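Local coordinates for 14 kDa fatty acid-binding protein (Schistosoma mansoni, PDB 1VYG) that binds long-chain fatty acids such as arachidonic and oleic acid inside a beta-barrel and may take part in their transport, at residues 105-110 / 118-123. Numbering follows the deposited sequence.
Sequences TVIVRE and TTVTVG. With ACD (arachidonic acid), chain B.
Arg109 and Thr118, a non-hydrogen-bonded pair, lie side by side and share a water that reaches the arachidonate carboxylate. The water accepts from Arg109 NE, meets Thr118 OG1 and donates to ligand O1; Arg109 NH2 grips the same O1 directly at 2.9 Å, nearly straight (160°), at the edge of the guanidinium and in its plane. Ile107 CG2 lies above one face of that group, offset toward its rim, and also touches Thr118 CG2 at 3.6 Å. With CG1 anti to its backbone N (chi1 -168°), Val120 sets this methyl 3.8 Å from Ile107 CG1 and against Thr105 CG2. Together Ile107, Thr118, Val120 and Thr105 line the start of the ligand chain, Ile107 CD1 lying 3.6 Å from its C5. Two hydrogen-bonded pairs hold the backbones: Val106 with Thr121, where Val106 N meets Thr121 O at 3.0 Å, and Val108 with Thr119, whose bonds are more bent. Their side chains take the other, partly exposed face. Gln96 receives a bond from Arg109 NH1, while Tyr131 and Arg129 complete the carboxylate site characteristic of fatty-acid-binding proteins. This antiparallel hairpin lies in the barrel wall between strands 93-99 and 125-133.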
ATOM      1  N   THR A 105      -9.911  -2.813   3.824  1.00 46.43           N
ATOM      2  CA  THR A 105      -8.574  -2.369   4.246  1.00 44.69           C
ATOM      3  C   THR A 105      -8.334  -0.910   3.865  1.00 43.98           C
ATOM      4  O   THR A 105      -8.441  -0.557   2.719  1.00 43.44           O
ATOM      5  CB  THR A 105      -7.470  -3.237   3.605  1.00 44.68           C
ATOM      6  OG1 THR A 105      -7.717  -4.626   3.837  1.00 41.91           O
ATOM      7  CG2 THR A 105      -6.104  -2.999   4.271  1.00 43.90           C
ATOM      8  N   VAL A 106      -8.020  -0.076   4.846  1.00 43.23           N
ATOM      9  CA  VAL A 106      -7.616   1.302   4.619  1.00 42.89           C
ATOM     10  C   VAL A 106      -6.109   1.423   4.788  1.00 42.55           C
ATOM     11  O   VAL A 106      -5.552   1.008   5.814  1.00 42.57           O
ATOM     12  CB  VAL A 106      -8.259   2.239   5.642  1.00 42.99           C
ATOM     13  CG1 VAL A 106      -7.797   3.706   5.395  1.00 43.66           C
ATOM     14  CG2 VAL A 106      -9.778   2.117   5.579  1.00 43.28           C
ATOM     15  N   ILE A 107      -5.451   2.018   3.807  1.00 41.89           N
ATOM     16  CA  ILE A 107      -4.008   2.076   3.792  1.00 41.87           C
ATOM     17  C   ILE A 107      -3.607   3.524   3.661  1.00 42.05           C
ATOM     18  O   ILE A 107      -3.636   4.099   2.567  1.00 42.16           O
ATOM     19  CB  ILE A 107      -3.451   1.245   2.627  1.00 41.99           C
ATOM     20  CG1 ILE A 107      -3.835  -0.220   2.782  1.00 42.90           C
ATOM     21  CG2 ILE A 107      -1.963   1.335   2.554  1.00 41.63           C
ATOM     22  CD1 ILE A 107      -4.262  -0.852   1.497  1.00 44.79           C
ATOM     23  N   VAL A 108      -3.252   4.115   4.790  1.00 41.69           N
ATOM     24  CA  VAL A 108      -2.736   5.463   4.823  1.00 41.80           C
ATOM     25  C   VAL A 108      -1.248   5.311   4.541  1.00 42.06           C
ATOM     26  O   VAL A 108      -0.583   4.500   5.186  1.00 42.16           O
ATOM     27  CB  VAL A 108      -3.054   6.156   6.190  1.00 41.87           C
ATOM     28  CG1 VAL A 108      -2.634   7.619   6.210  1.00 42.06           C
ATOM     29  CG2 VAL A 108      -4.569   6.072   6.504  1.00 42.12           C
ATOM     30  N   ARG A 109      -0.777   6.003   3.498  1.00 41.76           N
ATOM     31  CA  ARG A 109       0.632   6.227   3.209  1.00 41.57           C
ATOM     32  C   ARG A 109       0.913   7.702   3.391  1.00 41.80           C
ATOM     33  O   ARG A 109       0.213   8.533   2.853  1.00 41.78           O
ATOM     34  CB  ARG A 109       0.976   5.859   1.769  1.00 41.52           C
ATOM     35  CG  ARG A 109       0.658   4.412   1.402  1.00 41.08           C
ATOM     36  CD  ARG A 109       1.156   4.005   0.035  1.00 40.37           C
ATOM     37  NE  ARG A 109       1.095   2.563  -0.091  1.00 41.26           N
ATOM     38  CZ  ARG A 109      -0.026   1.877  -0.328  1.00 42.56           C
ATOM     39  NH1 ARG A 109      -1.186   2.483  -0.542  1.00 41.10           N
ATOM     40  NH2 ARG A 109       0.019   0.562  -0.378  1.00 44.98           N
ATOM     41  N   GLU A 110       1.964   8.018   4.126  1.00 42.04           N
ATOM     42  CA  GLU A 110       2.275   9.383   4.498  1.00 42.62           C
ATOM     43  C   GLU A 110       3.778   9.600   4.387  1.00 42.15           C
ATOM     44  O   GLU A 110       4.539   8.925   5.042  1.00 41.09           O
ATOM     45  CB  GLU A 110       1.829   9.630   5.935  1.00 43.22           C
ATOM     46  CG  GLU A 110       1.825  11.093   6.319  1.00 46.85           C
ATOM     47  CD  GLU A 110       1.499  11.324   7.781  1.00 51.48           C
ATOM     48  OE1 GLU A 110       1.071  10.348   8.458  1.00 53.28           O
ATOM     49  OE2 GLU A 110       1.696  12.483   8.241  1.00 53.73           O
ATOM     50  N   THR A 118       3.310   3.645   6.170  1.00 40.75           N
ATOM     51  CA  THR A 118       2.127   3.013   5.633  1.00 40.72           C
ATOM     52  C   THR A 118       1.391   2.425   6.809  1.00 40.51           C
ATOM     53  O   THR A 118       1.862   1.491   7.412  1.00 40.01           O
ATOM     54  CB  THR A 118       2.507   1.909   4.659  1.00 40.58           C
ATOM     55  OG1 THR A 118       3.066   2.490   3.474  1.00 40.97           O
ATOM     56  CG2 THR A 118       1.269   1.156   4.172  1.00 41.70           C
ATOM     57  N   THR A 119       0.253   3.013   7.155  1.00 40.67           N
ATOM     58  CA  THR A 119      -0.609   2.478   8.179  1.00 40.47           C
ATOM     59  C   THR A 119      -1.645   1.621   7.489  1.00 40.90           C
ATOM     60  O   THR A 119      -2.245   2.059   6.546  1.00 39.57           O
ATOM     61  CB  THR A 119      -1.271   3.625   8.928  1.00 40.37           C
ATOM     62  OG1 THR A 119      -0.272   4.570   9.344  1.00 39.68           O
ATOM     63  CG2 THR A 119      -1.901   3.137  10.192  1.00 39.39           C
ATOM     64  N   VAL A 120      -1.832   0.385   7.947  1.00 42.12           N
ATOM     65  CA  VAL A 120      -2.842  -0.485   7.357  1.00 43.10           C
ATOM     66  C   VAL A 120      -3.863  -0.920   8.415  1.00 44.00           C
ATOM     67  O   VAL A 120      -3.509  -1.453   9.443  1.00 43.51           O
ATOM     68  CB  VAL A 120      -2.220  -1.696   6.654  1.00 42.79           C
ATOM     69  CG1 VAL A 120      -3.260  -2.387   5.814  1.00 43.00           C
ATOM     70  CG2 VAL A 120      -1.054  -1.257   5.772  1.00 42.55           C
ATOM     71  N   THR A 121      -5.137  -0.681   8.136  1.00 45.32           N
ATOM     72  CA  THR A 121      -6.192  -0.868   9.117  1.00 46.03           C
ATOM     73  C   THR A 121      -7.316  -1.728   8.541  1.00 46.92           C
ATOM     74  O   THR A 121      -7.890  -1.409   7.503  1.00 46.45           O
ATOM     75  CB  THR A 121      -6.730   0.502   9.577  1.00 46.07           C
ATOM     76  OG1 THR A 121      -5.634   1.391   9.820  1.00 45.87           O
ATOM     77  CG2 THR A 121      -7.403   0.394  10.940  1.00 46.12           C
ATOM     78  N   VAL A 122      -7.577  -2.848   9.198  1.00 48.09           N
ATOM     79  CA  VAL A 122      -8.750  -3.642   8.921  1.00 49.27           C
ATOM     80  C   VAL A 122      -9.583  -3.670  10.190  1.00 50.11           C
ATOM     81  O   VAL A 122      -9.249  -4.349  11.159  1.00 50.26           O
ATOM     82  CB  VAL A 122      -8.385  -5.068   8.489  1.00 49.63           C
ATOM     83  CG1 VAL A 122      -9.662  -5.832   8.059  1.00 49.31           C
ATOM     84  CG2 VAL A 122      -7.358  -5.026   7.356  1.00 49.57           C
ATOM     85  N   GLY A 123     -10.664  -2.905  10.174  1.00 51.09           N
ATOM     86  CA  GLY A 123     -11.493  -2.720  11.340  1.00 51.76           C
ATOM     87  C   GLY A 123     -10.701  -2.067  12.446  1.00 52.52           C
ATOM     88  O   GLY A 123     -10.203  -0.952  12.295  1.00 52.76           O
TER
HETATM   89  C1  ACD B1134       2.261  -1.475   1.763  1.00 42.26           C
HETATM   90  C2  ACD B1134       0.948  -1.813   2.414  1.00 39.72           C
HETATM   91  C3  ACD B1134       0.232  -2.839   1.539  1.00 38.25           C
HETATM   92  C4  ACD B1134      -0.557  -3.805   2.428  1.00 38.38           C
HETATM   93  C5  ACD B1134      -2.059  -3.608   2.259  1.00 38.28           C
HETATM   94  C6  ACD B1134      -2.879  -4.583   2.682  1.00 37.97           C
HETATM   95  C7  ACD B1134      -2.334  -5.842   3.326  1.00 35.96           C
HETATM   96  C8  ACD B1134      -3.056  -6.949   2.657  1.00 35.69           C
HETATM   97  C9  ACD B1134      -2.523  -8.072   2.183  1.00 34.44           C
HETATM   98  C10 ACD B1134      -1.080  -8.467   2.221  1.00 35.15           C
HETATM   99  C11 ACD B1134      -1.126  -9.965   2.068  1.00 34.73           C
HETATM  100  C12 ACD B1134      -0.049 -10.723   1.989  1.00 36.46           C
HETATM  101  C13 ACD B1134       1.325 -10.136   2.028  1.00 37.48           C
HETATM  102  C14 ACD B1134       2.098 -10.620   0.812  1.00 37.77           C
HETATM  103  C15 ACD B1134       3.178  -9.980   0.349  1.00 36.34           C
HETATM  104  C16 ACD B1134       3.754  -8.741   1.017  1.00 33.51           C
HETATM  105  C17 ACD B1134       3.661  -7.533   0.100  1.00 32.23           C
HETATM  106  C18 ACD B1134       4.398  -7.795  -1.210  1.00 30.77           C
HETATM  107  C19 ACD B1134       3.395  -7.737  -2.354  1.00 32.43           C
HETATM  108  C20 ACD B1134       4.020  -8.057  -3.713  1.00 33.63           C
HETATM  109  O1  ACD B1134       2.325  -0.907   0.669  1.00 43.76           O
HETATM  110  O2  ACD B1134       3.359  -1.836   2.414  1.00 45.25           O
HETATM  111  O   HOH W   1      -4.735   3.160   7.917  1.00 46.55           O
HETATM  112  O   HOH W   2       0.435   6.145   7.531  1.00 40.75           O
HETATM  113  O   HOH W   3       3.525   1.238   0.890  1.00 45.15           O